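Local coordinates for ABC transporter (Thermotoga maritima, PDB 1JI0), which binds ATP and probably hydrolyses it to drive branched-chain amino acid transport across the membrane as the nucleotide-binding subunit of an ABC transporter, at residues Y99-M104 and Q146-G151; L119-S124 and Q183-E188; E177-I182 and L200-V205. One frame throughout, in Å; residues are numbered along the deposited sequence.

Contact 1: residues Y99-M104 and Q146-G151; sequences YENLMM and QMLAIG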
loop_
_atom_site.group_PDB
_atom_site.type_symbol
_atom_site.label_atom_id
_atom_site.label_comp_id
_atom_site.label_asym_id
_atom_site.label_seq_id
_atom_site.Cartn_x
_atom_site.Cartn_y
_atom_site.Cartn_z
ATOM N N TYR A 99 21.771 -0.493 2.209
ATOM C CA TYR A 99 21.752 -0.407 3.664
ATOM C C TYR A 99 21.211 0.930 4.177
ATOM O O TYR A 99 20.362 0.971 5.069
ATOM C CB TYR A 99 23.158 -0.631 4.222
ATOM C CG TYR A 99 23.215 -0.554 5.729
ATOM C CD1 TYR A 99 22.703 -1.580 6.518
ATOM C CD2 TYR A 99 23.757 0.560 6.365
ATOM C CE1 TYR A 99 22.729 -1.497 7.911
ATOM C CE2 TYR A 99 23.785 0.653 7.753
ATOM C CZ TYR A 99 23.270 -0.376 8.519
ATOM O OH TYR A 99 23.286 -0.270 9.892
ATOM N N GLU A 100 21.706 2.026 3.613
ATOM C CA GLU A 100 21.271 3.350 4.036
ATOM C C GLU A 100 19.788 3.581 3.762
ATOM O O GLU A 100 19.089 4.175 4.588
ATOM C CB GLU A 100 22.128 4.427 3.354
ATOM C CG GLU A 100 23.559 4.500 3.911
ATOM C CD GLU A 100 24.485 5.395 3.099
ATOM O OE1 GLU A 100 24.722 5.101 1.902
ATOM O OE2 GLU A 100 24.981 6.398 3.665
ATOM N N ASN A 101 19.304 3.119 2.611
ATOM C CA ASN A 101 17.895 3.288 2.282
ATOM C C ASN A 101 17.011 2.569 3.302
ATOM O O ASN A 101 15.998 3.113 3.735
ATOM C CB ASN A 101 17.589 2.775 0.871
ATOM C CG ASN A 101 17.905 3.794 -0.208
ATOM O OD1 ASN A 101 19.029 3.866 -0.709
ATOM N ND2 ASN A 101 16.911 4.595 -0.571
ATOM N N LEU A 102 17.386 1.350 3.688
ATOM C CA LEU A 102 16.600 0.609 4.671
ATOM C C LEU A 102 16.600 1.317 6.016
ATOM O O LEU A 102 15.551 1.524 6.632
ATOM C CB LEU A 102 17.150 -0.808 4.889
ATOM C CG LEU A 102 16.816 -1.960 3.938
ATOM C CD1 LEU A 102 15.311 -2.057 3.727
ATOM C CD2 LEU A 102 17.504 -1.743 2.632
HETATM N N MSE A 103 17.793 1.685 6.469
HETATM C CA MSE A 103 17.957 2.334 7.758
HETATM C C MSE A 103 17.245 3.667 7.923
HETATM O O MSE A 103 16.797 3.985 9.019
HETATM C CB MSE A 103 19.446 2.503 8.070
HETATM C CG MSE A 103 20.170 1.189 8.357
HETATM SE SE MSE A 103 19.346 0.170 9.791
HETATM C CE MSE A 103 19.404 1.519 11.168
HETATM N N MSE A 104 17.129 4.447 6.853
HETATM C CA MSE A 104 16.462 5.737 6.977
HETATM C C MSE A 104 14.984 5.543 7.313
HETATM O O MSE A 104 14.300 6.482 7.719
HETATM C CB MSE A 104 16.630 6.571 5.697
HETATM C CG MSE A 104 15.800 6.135 4.505
HETATM SE SE MSE A 104 16.058 7.293 2.953
HETATM C CE MSE A 104 14.803 8.684 3.421
ATOM N N GLN A 146 12.024 -1.657 -6.068
ATOM C CA GLN A 146 10.657 -1.753 -5.572
ATOM C C GLN A 146 10.703 -2.473 -4.234
ATOM O O GLN A 146 10.046 -2.068 -3.275
ATOM C CB GLN A 146 9.782 -2.538 -6.561
ATOM C CG GLN A 146 8.347 -2.768 -6.098
ATOM C CD GLN A 146 7.604 -1.473 -5.817
ATOM O OE1 GLN A 146 7.549 -0.579 -6.662
ATOM N NE2 GLN A 146 7.025 -1.369 -4.627
HETATM N N MSE A 147 11.498 -3.536 -4.176
HETATM C CA MSE A 147 11.646 -4.315 -2.955
HETATM C C MSE A 147 12.334 -3.475 -1.883
HETATM O O MSE A 147 12.066 -3.636 -0.689
HETATM C CB MSE A 147 12.462 -5.582 -3.231
HETATM C CG MSE A 147 11.862 -6.483 -4.307
HETATM SE SE MSE A 147 10.061 -7.140 -3.890
HETATM C CE MSE A 147 10.481 -9.010 -3.547
ATOM N N LEU A 148 13.221 -2.583 -2.315
ATOM C CA LEU A 148 13.937 -1.711 -1.384
ATOM C C LEU A 148 12.962 -0.696 -0.783
ATOM O O LEU A 148 12.973 -0.453 0.423
ATOM C CB LEU A 148 15.084 -0.985 -2.103
ATOM C CG LEU A 148 15.958 -0.039 -1.256
ATOM C CD1 LEU A 148 16.356 -0.728 0.023
ATOM C CD2 LEU A 148 17.198 0.379 -2.035
ATOM N N ALA A 149 12.113 -0.119 -1.631
ATOM C CA ALA A 149 11.118 0.856 -1.181
ATOM C C ALA A 149 10.219 0.223 -0.122
ATOM O O ALA A 149 9.902 0.840 0.901
ATOM C CB ALA A 149 10.282 1.333 -2.362
ATOM N N ILE A 150 9.808 -1.016 -0.370
ATOM C CA ILE A 150 8.962 -1.734 0.575
ATOM C C ILE A 150 9.731 -2.013 1.869
ATOM O O ILE A 150 9.175 -1.918 2.960
ATOM C CB ILE A 150 8.471 -3.084 -0.022
ATOM C CG1 ILE A 150 7.535 -2.821 -1.204
ATOM C CG2 ILE A 150 7.766 -3.907 1.045
ATOM C CD1 ILE A 150 7.125 -4.071 -1.938
ATOM N N GLY A 151 11.007 -2.364 1.746
ATOM C CA GLY A 151 11.802 -2.642 2.934
ATOM C C GLY A 151 11.941 -1.415 3.819
ATOM O O GLY A 151 11.845 -1.493 5.047
#

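Contact 2: residues L119-S124 and Q183-E188; sequences LEWIFS and QKINQE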
loop_
_atom_site.group_PDB
_atom_site.type_symbol
_atom_site.label_atom_id
_atom_site.label_comp_id
_atom_site.label_asym_id
_atom_site.label_seq_id
_atom_site.Cartn_x
_atom_site.Cartn_y
_atom_site.Cartn_z
ATOM N N LEU A 119 15.529 -5.682 10.842
ATOM C CA LEU A 119 16.484 -5.627 9.745
ATOM C C LEU A 119 16.790 -7.034 9.239
ATOM O O LEU A 119 16.897 -7.258 8.032
ATOM C CB LEU A 119 17.778 -4.933 10.188
ATOM C CG LEU A 119 18.830 -4.730 9.089
ATOM C CD1 LEU A 119 18.207 -4.034 7.888
ATOM C CD2 LEU A 119 19.992 -3.915 9.635
ATOM N N GLU A 120 16.925 -7.983 10.160
ATOM C CA GLU A 120 17.208 -9.356 9.765
ATOM C C GLU A 120 15.968 -9.994 9.145
ATOM O O GLU A 120 16.077 -10.804 8.225
ATOM C CB GLU A 120 17.697 -10.181 10.961
ATOM C CG GLU A 120 16.780 -10.171 12.173
ATOM C CD GLU A 120 17.325 -11.005 13.327
ATOM O OE1 GLU A 120 16.686 -11.029 14.405
ATOM O OE2 GLU A 120 18.390 -11.640 13.154
ATOM N N TRP A 121 14.791 -9.619 9.641
ATOM C CA TRP A 121 13.552 -10.160 9.097
ATOM C C TRP A 121 13.407 -9.744 7.640
ATOM O O TRP A 121 12.961 -10.527 6.808
ATOM C CB TRP A 121 12.340 -9.672 9.896
ATOM C CG TRP A 121 11.026 -10.070 9.274
ATOM C CD1 TRP A 121 10.665 -11.318 8.840
ATOM C CD2 TRP A 121 9.914 -9.212 8.992
ATOM N NE1 TRP A 121 9.398 -11.287 8.303
ATOM C CE2 TRP A 121 8.914 -10.008 8.384
ATOM C CE3 TRP A 121 9.661 -7.847 9.194
ATOM C CZ2 TRP A 121 7.686 -9.482 7.974
ATOM C CZ3 TRP A 121 8.438 -7.325 8.787
ATOM C CH2 TRP A 121 7.466 -8.144 8.184
ATOM N N ILE A 122 13.793 -8.507 7.337
ATOM C CA ILE A 122 13.714 -7.991 5.975
ATOM C C ILE A 122 14.715 -8.700 5.076
ATOM O O ILE A 122 14.538 -8.773 3.859
ATOM C CB ILE A 122 13.979 -6.469 5.945
ATOM C CG1 ILE A 122 12.772 -5.734 6.530
ATOM C CG2 ILE A 122 14.249 -6.003 4.520
ATOM C CD1 ILE A 122 12.925 -4.242 6.562
ATOM N N PHE A 123 15.771 -9.219 5.691
ATOM C CA PHE A 123 16.806 -9.940 4.964
ATOM C C PHE A 123 16.252 -11.255 4.427
ATOM O O PHE A 123 16.518 -11.632 3.281
ATOM C CB PHE A 123 17.998 -10.198 5.886
ATOM C CG PHE A 123 18.850 -8.982 6.125
ATOM C CD1 PHE A 123 19.611 -8.865 7.286
ATOM C CD2 PHE A 123 18.906 -7.956 5.178
ATOM C CE1 PHE A 123 20.415 -7.746 7.504
ATOM C CE2 PHE A 123 19.708 -6.835 5.386
ATOM C CZ PHE A 123 20.464 -6.730 6.553
ATOM N N SER A 124 15.473 -11.944 5.256
ATOM C CA SER A 124 14.872 -13.205 4.849
ATOM C C SER A 124 13.764 -12.952 3.829
ATOM O O SER A 124 13.482 -13.800 2.986
ATOM C CB SER A 124 14.313 -13.947 6.066
ATOM O OG SER A 124 13.362 -13.160 6.751
ATOM N N GLN A 183 2.170 -11.081 1.334
ATOM C CA GLN A 183 1.502 -12.073 2.175
ATOM C C GLN A 183 2.325 -12.369 3.436
ATOM O O GLN A 183 1.786 -12.459 4.543
ATOM C CB GLN A 183 1.279 -13.353 1.364
ATOM C CG GLN A 183 0.306 -14.312 1.982
ATOM C CD GLN A 183 -0.107 -15.393 1.012
ATOM O OE1 GLN A 183 0.710 -16.223 0.608
ATOM N NE2 GLN A 183 -1.379 -15.386 0.623
ATOM N N LYS A 184 3.634 -12.511 3.261
ATOM C CA LYS A 184 4.537 -12.767 4.375
ATOM C C LYS A 184 4.521 -11.603 5.366
ATOM O O LYS A 184 4.594 -11.808 6.576
ATOM C CB LYS A 184 5.962 -12.965 3.864
ATOM C CG LYS A 184 6.121 -14.136 2.912
ATOM C CD LYS A 184 7.566 -14.261 2.451
ATOM C CE LYS A 184 7.753 -15.463 1.538
ATOM N NZ LYS A 184 9.190 -15.644 1.179
ATOM N N ILE A 185 4.442 -10.383 4.846
ATOM C CA ILE A 185 4.408 -9.196 5.695
ATOM C C ILE A 185 3.135 -9.223 6.531
ATOM O O ILE A 185 3.171 -9.005 7.740
ATOM C CB ILE A 185 4.440 -7.906 4.842
ATOM C CG1 ILE A 185 5.803 -7.779 4.166
ATOM C CG2 ILE A 185 4.144 -6.678 5.715
ATOM C CD1 ILE A 185 5.877 -6.677 3.150
ATOM N N ASN A 186 2.009 -9.506 5.881
ATOM C CA ASN A 186 0.728 -9.561 6.572
ATOM C C ASN A 186 0.670 -10.683 7.596
ATOM O O ASN A 186 0.020 -10.548 8.627
ATOM C CB ASN A 186 -0.417 -9.753 5.581
ATOM C CG ASN A 186 -1.772 -9.821 6.274
ATOM O OD1 ASN A 186 -2.231 -8.841 6.861
ATOM N ND2 ASN A 186 -2.404 -10.982 6.226
ATOM N N GLN A 187 1.329 -11.798 7.300
ATOM C CA GLN A 187 1.343 -12.933 8.222
ATOM C C GLN A 187 2.044 -12.577 9.531
ATOM O O GLN A 187 1.873 -13.258 10.542
ATOM C CB GLN A 187 2.009 -14.144 7.554
ATOM C CG GLN A 187 1.130 -14.771 6.467
ATOM C CD GLN A 187 1.846 -15.826 5.633
ATOM O OE1 GLN A 187 1.218 -16.526 4.833
ATOM N NE2 GLN A 187 3.163 -15.941 5.809
ATOM N N GLU A 188 2.827 -11.503 9.514
ATOM C CA GLU A 188 3.505 -11.052 10.721
ATOM C C GLU A 188 2.614 -10.090 11.499
ATOM O O GLU A 188 2.975 -9.646 12.586
ATOM C CB GLU A 188 4.838 -10.385 10.380
ATOM C CG GLU A 188 5.828 -11.363 9.791
ATOM C CD GLU A 188 6.027 -12.577 10.679
ATOM O OE1 GLU A 188 6.365 -13.656 10.146
ATOM O OE2 GLU A 188 5.851 -12.452 11.912
#

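Contact 3: residues E177-I182 and L200-V205; sequences EVFEVI and LGALKV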
loop_
_atom_site.group_PDB
_atom_site.type_symbol
_atom_site.label_atom_id
_atom_site.label_comp_id
_atom_site.label_asym_id
_atom_site.label_seq_id
_atom_site.Cartn_x
_atom_site.Cartn_y
_atom_site.Cartn_z
ATOM N N GLU A 177 6.591 -12.673 -6.891
ATOM C CA GLU A 177 7.348 -12.527 -5.655
ATOM C C GLU A 177 6.862 -11.325 -4.835
ATOM O O GLU A 177 6.841 -11.368 -3.610
ATOM C CB GLU A 177 8.847 -12.440 -5.971
ATOM C CG GLU A 177 9.352 -13.705 -6.671
ATOM C CD GLU A 177 10.850 -13.694 -6.960
ATOM O OE1 GLU A 177 11.359 -12.657 -7.440
ATOM O OE2 GLU A 177 11.509 -14.735 -6.726
ATOM N N VAL A 178 6.455 -10.264 -5.516
ATOM C CA VAL A 178 5.921 -9.084 -4.844
ATOM C C VAL A 178 4.715 -9.484 -3.991
ATOM O O VAL A 178 4.649 -9.173 -2.796
ATOM C CB VAL A 178 5.461 -8.024 -5.873
ATOM C CG1 VAL A 178 4.579 -6.977 -5.205
ATOM C CG2 VAL A 178 6.670 -7.369 -6.509
ATOM N N PHE A 179 3.764 -10.187 -4.606
ATOM C CA PHE A 179 2.560 -10.602 -3.896
ATOM C C PHE A 179 2.812 -11.604 -2.791
ATOM O O PHE A 179 2.112 -11.614 -1.784
ATOM C CB PHE A 179 1.523 -11.140 -4.887
ATOM C CG PHE A 179 0.829 -10.059 -5.663
ATOM C CD1 PHE A 179 0.157 -9.036 -4.995
ATOM C CD2 PHE A 179 0.866 -10.046 -7.051
ATOM C CE1 PHE A 179 -0.466 -8.012 -5.702
ATOM C CE2 PHE A 179 0.251 -9.033 -7.769
ATOM C CZ PHE A 179 -0.420 -8.008 -7.093
ATOM N N GLU A 180 3.817 -12.450 -2.969
ATOM C CA GLU A 180 4.148 -13.426 -1.941
ATOM C C GLU A 180 4.743 -12.700 -0.730
ATOM O O GLU A 180 4.450 -13.037 0.412
ATOM C CB GLU A 180 5.131 -14.454 -2.513
ATOM C CG GLU A 180 5.975 -15.167 -1.496
ATOM C CD GLU A 180 6.854 -16.239 -2.132
ATOM O OE1 GLU A 180 7.464 -15.963 -3.194
ATOM O OE2 GLU A 180 6.937 -17.349 -1.564
ATOM N N VAL A 181 5.566 -11.687 -0.978
ATOM C CA VAL A 181 6.171 -10.928 0.117
ATOM C C VAL A 181 5.089 -10.140 0.868
ATOM O O VAL A 181 5.121 -10.017 2.094
ATOM C CB VAL A 181 7.290 -9.982 -0.416
ATOM C CG1 VAL A 181 6.906 -8.524 -0.252
ATOM C CG2 VAL A 181 8.592 -10.274 0.328
ATOM N N ILE A 182 4.119 -9.621 0.127
ATOM C CA ILE A 182 3.018 -8.880 0.735
ATOM C C ILE A 182 2.291 -9.813 1.712
ATOM O O ILE A 182 1.875 -9.405 2.799
ATOM C CB ILE A 182 2.058 -8.354 -0.369
ATOM C CG1 ILE A 182 2.718 -7.164 -1.074
ATOM C CG2 ILE A 182 0.706 -7.963 0.224
ATOM C CD1 ILE A 182 2.002 -6.666 -2.320
ATOM N N LEU A 200 -6.127 -9.654 -10.481
ATOM C CA LEU A 200 -5.964 -11.067 -10.149
ATOM C C LEU A 200 -4.958 -11.246 -9.010
ATOM O O LEU A 200 -5.265 -11.836 -7.979
ATOM C CB LEU A 200 -5.494 -11.844 -11.383
ATOM C CG LEU A 200 -5.337 -13.356 -11.197
ATOM C CD1 LEU A 200 -6.649 -13.950 -10.691
ATOM C CD2 LEU A 200 -4.929 -13.993 -12.516
ATOM N N GLY A 201 -3.749 -10.730 -9.198
ATOM C CA GLY A 201 -2.737 -10.866 -8.165
ATOM C C GLY A 201 -3.178 -10.258 -6.849
ATOM O O GLY A 201 -2.989 -10.856 -5.794
ATOM N N ALA A 202 -3.784 -9.077 -6.917
ATOM C CA ALA A 202 -4.246 -8.382 -5.723
ATOM C C ALA A 202 -5.341 -9.152 -4.982
ATOM O O ALA A 202 -5.265 -9.340 -3.764
ATOM C CB ALA A 202 -4.755 -6.980 -6.097
ATOM N N LEU A 203 -6.365 -9.583 -5.714
ATOM C CA LEU A 203 -7.459 -10.321 -5.094
ATOM C C LEU A 203 -7.028 -11.676 -4.530
ATOM O O LEU A 203 -7.617 -12.164 -3.562
ATOM C CB LEU A 203 -8.603 -10.507 -6.091
ATOM C CG LEU A 203 -9.385 -9.228 -6.397
ATOM C CD1 LEU A 203 -10.386 -9.487 -7.524
ATOM C CD2 LEU A 203 -10.090 -8.749 -5.125
ATOM N N LYS A 204 -6.005 -12.287 -5.120
ATOM C CA LYS A 204 -5.526 -13.579 -4.628
ATOM C C LYS A 204 -4.850 -13.494 -3.258
ATOM O O LYS A 204 -4.845 -14.467 -2.498
ATOM C CB LYS A 204 -4.565 -14.206 -5.643
ATOM C CG LYS A 204 -5.242 -14.604 -6.949
ATOM C CD LYS A 204 -4.243 -15.071 -8.005
ATOM C CE LYS A 204 -3.598 -16.392 -7.631
ATOM N NZ LYS A 204 -2.675 -16.844 -8.707
ATOM N N VAL A 205 -4.283 -12.339 -2.923
ATOM C CA VAL A 205 -3.619 -12.199 -1.629
ATOM C C VAL A 205 -4.436 -11.449 -0.591
ATOM O O VAL A 205 -4.188 -11.571 0.603
ATOM C CB VAL A 205 -2.244 -11.493 -1.759
ATOM C CG1 VAL A 205 -1.349 -12.297 -2.661
ATOM C CG2 VAL A 205 -2.419 -10.067 -2.276
#

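Contact 1: residues Y99-M104 and Q146-G151
Leu148 reaches across to Asn101 and Leu102, joining helix 142-154 to helix 98-103 within the helical part of an ABC-type ATPase. Helix 142-154 is the one that starts in the LSGGE signature sequence. The short segments run 36° apart, their axes 9.0 Å from each other at closest; no hydrogen bond spans them, and carbon atoms make the contact. Along Leu148, CB only sets the direction; chi1 of -179° carries CG away from the backbone N and out to the partner helix, where it lies 3.9 Å from Asn101 CB. The two methyls then split around that same carbon: both CD1 and CD2 stand 3.8 Å from Asn101 CB. The Asn101 and Leu148 side chains meet at about a right angle. CD1 of Leu148 also faces CD2 of Leu102, although the modelled gap is too short to be trusted in detail. Shortened to an alanine here, the Leu148 side chain would lose both methyls, which would probably open a gap beside Asn101 CB. Arg152 and Ile92 also touch Asn101. One turn on from Leu148, at Gly151, Leu102 uses the room left by the missing side chain: its CD1 rests against the bare backbone, 3.4 Å from Gly151 C and 3.6 Å from Gly151 CA.

Contact 2: residues L119-S124 and Q183-E188
Trp121 sends its indole across to the C-terminal end of helix 172-187, where Glu188, Ile185 and Lys184 receive its benzo side. This joins the helical part of the ABC ATPase to a helix of its nucleotide-binding core. The tight part is a single corner of the ring: Trp121 CZ2 lies 3.2 Å from Glu188 CG and 3.8 Å from Glu188 CB. Glu188 CG approaches the ring obliquely, while the backbone comes in at the ring edge, near its plane, with Ile185 CA 4.0 Å and Lys184 O 4.1 Å from Trp121 CZ2. With chi1 at 173°, the Trp121 ring swings off its own helix toward these partners. Glu188 touches the indole with CB and CG; its chain bends at chi2 beyond them, and the carboxylate plane stands 71° from the ring. On the buried flank the fit is already slacker: Trp121 CH2 is 4.4 Å from Ile185 CG1. On the solvent side, Glu188 is exposed yet its CG packs closely; the looseness lies at Lys184, whose side chain does not touch segment 119-124 and reaches instead toward Glu180, in a long, weak ion pair. Exposed Ser124 turns back on its own helix, where OG donates to Trp121 O at 2.7 Å. Helix 142-154 packs against both segments: its Leu154 touches Trp121, Ile122 and Ile185, and its Ile150 also meets Ile185; on the outer flank of helix 114-125, Leu119 packs on Tyr99 and Met103 of helix 98-103.

Contact 3: residues E177-I182 and L200-V205
Phe179 lays one face of its ring on Gly201 of helix 199-205. Gly201 CA makes a CH-pi contact, 3.9 Å from the Phe179 ring centroid and 26° off the ring normal, and Gly201 C lies over the centre of the ring. Approaching obliquely, Ala202 N comes within 3.5 Å of Phe179 CZ. The absence of a side chain at Gly201 makes this possible, since a CB there would run into the ring. Val205 closes the first shell from one turn farther along: its CG1 sits 3.6 Å from Phe179 O and 3.8 Å from Phe179 CB, while its CG2 reaches Phe179 CD1 at 3.9 Å. The Val205 side chain thus crosses that of Phe179 at about a right angle, gripping the root of the ring as the glycine supports its flat. A chi1 of -76° sets Phe179 CG opposite its carbonyl carbon, turning the ring out toward helix 199-205. No hydrogen bond links the segments, whose axes pass 10.0 Å apart and cross at -23°. In the next shell, Leu194 and Glu196 of strand 192-196 touch the Phe179 side chain, and Ala202 rests on Thr36 and Glu196; the Ala202 side chain is about 9 Å from that of Lys45, which binds ATP. The arrangement belongs to the P-loop NTPase core: helix 172-187 is the helix of the beta-alpha-beta crossover between parallel strands 160-164 and 192-196, helix 199-205 leads on from 192-196 to 208-213, and both helices pack side by side against the mixed sheet.

From the N terminus, the chain passes 99-104 and 119-124 before 146-151 closes contact 1. Helix 172-187 then supplies 177-182 and, immediately after it, most of 183-188, which closes contact 2; strand 192-196 follows, and 200-205 closes contact 3. Contact 2 therefore crosses both others, whereas contacts 1 and 3 lie in series, their centres about 20 Å apart. Contact 1 ties together two helices of the helical part, contact 2 joins that part to the core, and contact 3 joins two helices that lie side by side on the core sheet. Direct touches bind the first two: Gly151 O meets Ile122 CD1 at 3.3 Å. A looser touch, Met147 SE to Val178 CG2 at 4.3 Å, connects contacts 1 and 3.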